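Uncharacterized protein (Brachypodium distachyon, PDB 4ME2) probably binds RNA sequence-specifically, as a chloroplast pentatricopeptide repeat protein of helix-turn-helix repeats associated with group II intron RNA. Local coordinates at residues 96-101 and 122-127. Sequence-based numbering, arbitrary orientation.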
ATOM      1  N   GLY A  96      13.450  -4.433  10.980  1.00 24.23           N
ATOM      2  CA  GLY A  96      13.914  -3.781   9.756  1.00 23.16           C
ATOM      3  C   GLY A  96      14.015  -4.697   8.546  1.00 22.24           C
ATOM      4  O   GLY A  96      14.613  -4.325   7.534  1.00 22.50           O
ATOM      5  N   HIS A  97      13.431  -5.891   8.636  1.00 21.52           N
ATOM      6  CA  HIS A  97      13.398  -6.807   7.498  1.00 20.78           C
ATOM      7  C   HIS A  97      12.224  -6.473   6.629  1.00 19.79           C
ATOM      8  O   HIS A  97      11.228  -7.194   6.614  1.00 19.31           O
ATOM      9  CB  HIS A  97      13.313  -8.256   7.954  1.00 21.52           C
ATOM     10  CG  HIS A  97      14.474  -8.689   8.805  1.00 22.06           C
ATOM     11  ND1 HIS A  97      15.740  -8.740   8.339  1.00 24.13           N
ATOM     12  CD2 HIS A  97      14.527  -9.082  10.134  1.00 23.08           C
ATOM     13  CE1 HIS A  97      16.558  -9.150   9.325  1.00 24.15           C
ATOM     14  NE2 HIS A  97      15.814  -9.360  10.423  1.00 23.95           N
ATOM     15  N   TRP A  98      12.343  -5.375   5.895  1.00 19.03           N
ATOM     16  CA  TRP A  98      11.217  -4.807   5.157  1.00 19.01           C
ATOM     17  C   TRP A  98      10.657  -5.758   4.117  1.00 18.50           C
ATOM     18  O   TRP A  98       9.440  -5.975   4.062  1.00 18.09           O
ATOM     19  CB  TRP A  98      11.612  -3.458   4.570  1.00 18.92           C
ATOM     20  CG  TRP A  98      10.463  -2.757   3.929  1.00 19.06           C
ATOM     21  CD1 TRP A  98       9.542  -1.911   4.525  1.00 19.11           C
ATOM     22  CD2 TRP A  98      10.066  -2.850   2.536  1.00 19.17           C
ATOM     23  NE1 TRP A  98       8.623  -1.476   3.607  1.00 18.93           N
ATOM     24  CE2 TRP A  98       8.878  -2.013   2.390  1.00 19.17           C
ATOM     25  CE3 TRP A  98      10.555  -3.527   1.433  1.00 19.42           C
ATOM     26  CZ2 TRP A  98       8.229  -1.868   1.178  1.00 19.84           C
ATOM     27  CZ3 TRP A  98       9.898  -3.374   0.211  1.00 20.04           C
ATOM     28  CH2 TRP A  98       8.760  -2.561   0.085  1.00 20.05           C
ATOM     29  N   SER A  99      11.521  -6.361   3.299  1.00 18.72           N
ATOM     30  CA  SER A  99      11.039  -7.275   2.253  1.00 19.06           C
ATOM     31  C   SER A  99      10.293  -8.496   2.822  1.00 18.42           C
ATOM     32  O   SER A  99       9.305  -8.940   2.239  1.00 18.14           O
ATOM     33  CB  SER A  99      12.172  -7.710   1.320  1.00 20.49           C
ATOM     34  OG  SER A  99      13.030  -8.620   1.972  1.00 24.73           O
ATOM     35  N   LEU A 100      10.764  -9.022   3.956  1.00 17.54           N
ATOM     36  CA  LEU A 100      10.114 -10.155   4.616  1.00 17.63           C
ATOM     37  C   LEU A 100       8.789  -9.732   5.226  1.00 17.57           C
ATOM     38  O   LEU A 100       7.828 -10.496   5.197  1.00 17.73           O
ATOM     39  CB  LEU A 100      10.996 -10.757   5.710  1.00 17.88           C
ATOM     40  CG  LEU A 100      12.337 -11.339   5.258  1.00 18.03           C
ATOM     41  CD1 LEU A 100      13.001 -12.071   6.415  1.00 18.66           C
ATOM     42  CD2 LEU A 100      12.137 -12.279   4.086  1.00 18.86           C
ATOM     43  N   ALA A 101       8.750  -8.523   5.785  1.00 17.55           N
ATOM     44  CA  ALA A 101       7.508  -8.005   6.370  1.00 17.50           C
ATOM     45  C   ALA A 101       6.457  -7.801   5.283  1.00 17.77           C
ATOM     46  O   ALA A 101       5.263  -8.040   5.514  1.00 17.75           O
ATOM     47  CB  ALA A 101       7.757  -6.710   7.138  1.00 18.19           C
ATOM     48  N   ALA A 122       0.352   2.666   3.912  1.00 19.11           N
ATOM     49  CA  ALA A 122       1.153   3.880   4.026  1.00 19.35           C
ATOM     50  C   ALA A 122       2.401   3.636   4.867  1.00 19.57           C
ATOM     51  O   ALA A 122       3.477   4.125   4.527  1.00 19.67           O
ATOM     52  CB  ALA A 122       0.329   5.031   4.599  1.00 19.77           C
ATOM     53  N   THR A 123       2.258   2.864   5.944  1.00 19.72           N
ATOM     54  CA  THR A 123       3.393   2.527   6.805  1.00 19.89           C
ATOM     55  C   THR A 123       4.462   1.706   6.066  1.00 19.45           C
ATOM     56  O   THR A 123       5.663   1.957   6.220  1.00 19.78           O
ATOM     57  CB  THR A 123       2.928   1.842   8.103  1.00 20.90           C
ATOM     58  OG1 THR A 123       2.173   2.791   8.872  1.00 22.67           O
ATOM     59  CG2 THR A 123       4.122   1.376   8.931  1.00 22.30           C
ATOM     60  N   PHE A 124       4.033   0.749   5.246  1.00 18.50           N
ATOM     61  CA  PHE A 124       4.980  -0.004   4.425  1.00 18.30           C
ATOM     62  C   PHE A 124       5.669   0.882   3.392  1.00 18.29           C
ATOM     63  O   PHE A 124       6.839   0.682   3.079  1.00 17.97           O
ATOM     64  CB  PHE A 124       4.299  -1.207   3.767  1.00 18.63           C
ATOM     65  CG  PHE A 124       4.254  -2.418   4.646  1.00 19.29           C
ATOM     66  CD1 PHE A 124       5.277  -3.358   4.601  1.00 20.04           C
ATOM     67  CD2 PHE A 124       3.209  -2.607   5.550  1.00 19.37           C
ATOM     68  CE1 PHE A 124       5.253  -4.476   5.421  1.00 19.95           C
ATOM     69  CE2 PHE A 124       3.181  -3.727   6.376  1.00 20.28           C
ATOM     70  CZ  PHE A 124       4.207  -4.659   6.310  1.00 20.49           C
ATOM     71  N   VAL A 125       4.954   1.873   2.868  1.00 17.77           N
ATOM     72  CA  VAL A 125       5.554   2.794   1.910  1.00 18.12           C
ATOM     73  C   VAL A 125       6.643   3.638   2.577  1.00 19.04           C
ATOM     74  O   VAL A 125       7.771   3.725   2.078  1.00 19.36           O
ATOM     75  CB  VAL A 125       4.505   3.713   1.248  1.00 17.52           C
ATOM     76  CG1 VAL A 125       5.180   4.752   0.361  1.00 17.71           C
ATOM     77  CG2 VAL A 125       3.514   2.894   0.429  1.00 17.45           C
ATOM     78  N   SER A 126       6.293   4.260   3.702  1.00 19.98           N
ATOM     79  CA  SER A 126       7.208   5.150   4.421  1.00 20.63           C
ATOM     80  C   SER A 126       8.446   4.441   4.971  1.00 20.65           C
ATOM     81  O   SER A 126       9.517   5.044   5.073  1.00 21.45           O
ATOM     82  CB  SER A 126       6.463   5.867   5.549  1.00 21.42           C
ATOM     83  OG  SER A 126       5.447   6.695   5.006  1.00 24.42           O
ATOM     84  N   SER A 127       8.295   3.166   5.310  1.00 20.25           N
ATOM     85  CA  SER A 127       9.381   2.377   5.887  1.00 20.11           C
ATOM     86  C   SER A 127      10.215   1.660   4.830  1.00 20.11           C
ATOM     87  O   SER A 127      11.213   1.020   5.167  1.00 20.73           O
ATOM     88  CB  SER A 127       8.836   1.373   6.914  1.00 20.88           C
ATOM     89  OG  SER A 127       8.012   0.388   6.301  1.00 20.02           O
TER
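With CG of Trp98 anti to the backbone N (chi1 -174°), the indole is carried from the first turn of helix 98-109 to the C-terminal end of helix 118-126, pyrrole edge leading. There NE1 of Trp98 donates a hydrogen bond to O of Phe124 at 2.8 Å. The donor lies in the carbonyl plane of Phe124, on a lone pair, while the oxygen sits a little out of the indole plane, and the N-H...O angle of 143° shows a moderately bent bond. Beside it, CD1 of Trp98 lies 3.3 Å from OG of Ser127, which sits at the indole edge. The proton of that hydroxyl is used within its own helix end: OG of Ser127 donates to O of Thr123 at 2.8 Å, while N of Ser127 reaches the same oxygen from the opposite face of its carbonyl plane.

The Phe124 side chain reaches across to helix 98-109 beside the indole. Its ring stands obliquely to the indole, with the planes at 57°. CE1 of Phe124 lies 3.8 Å from CB of Ala101 and also approaches the backbone of Ala101 with its edge. Gln93 of helix 82-94 touches both Ala101 and Phe124, whereas the indole also rests on Ala135, Ala138 and Val139 of helix 133-151.

Chemically, one directional bond to a main-chain oxygen ties the indole edge to the last turn of helix 118-126, and Phe124 adds apolar contact between these two helices within the helical-repeat array.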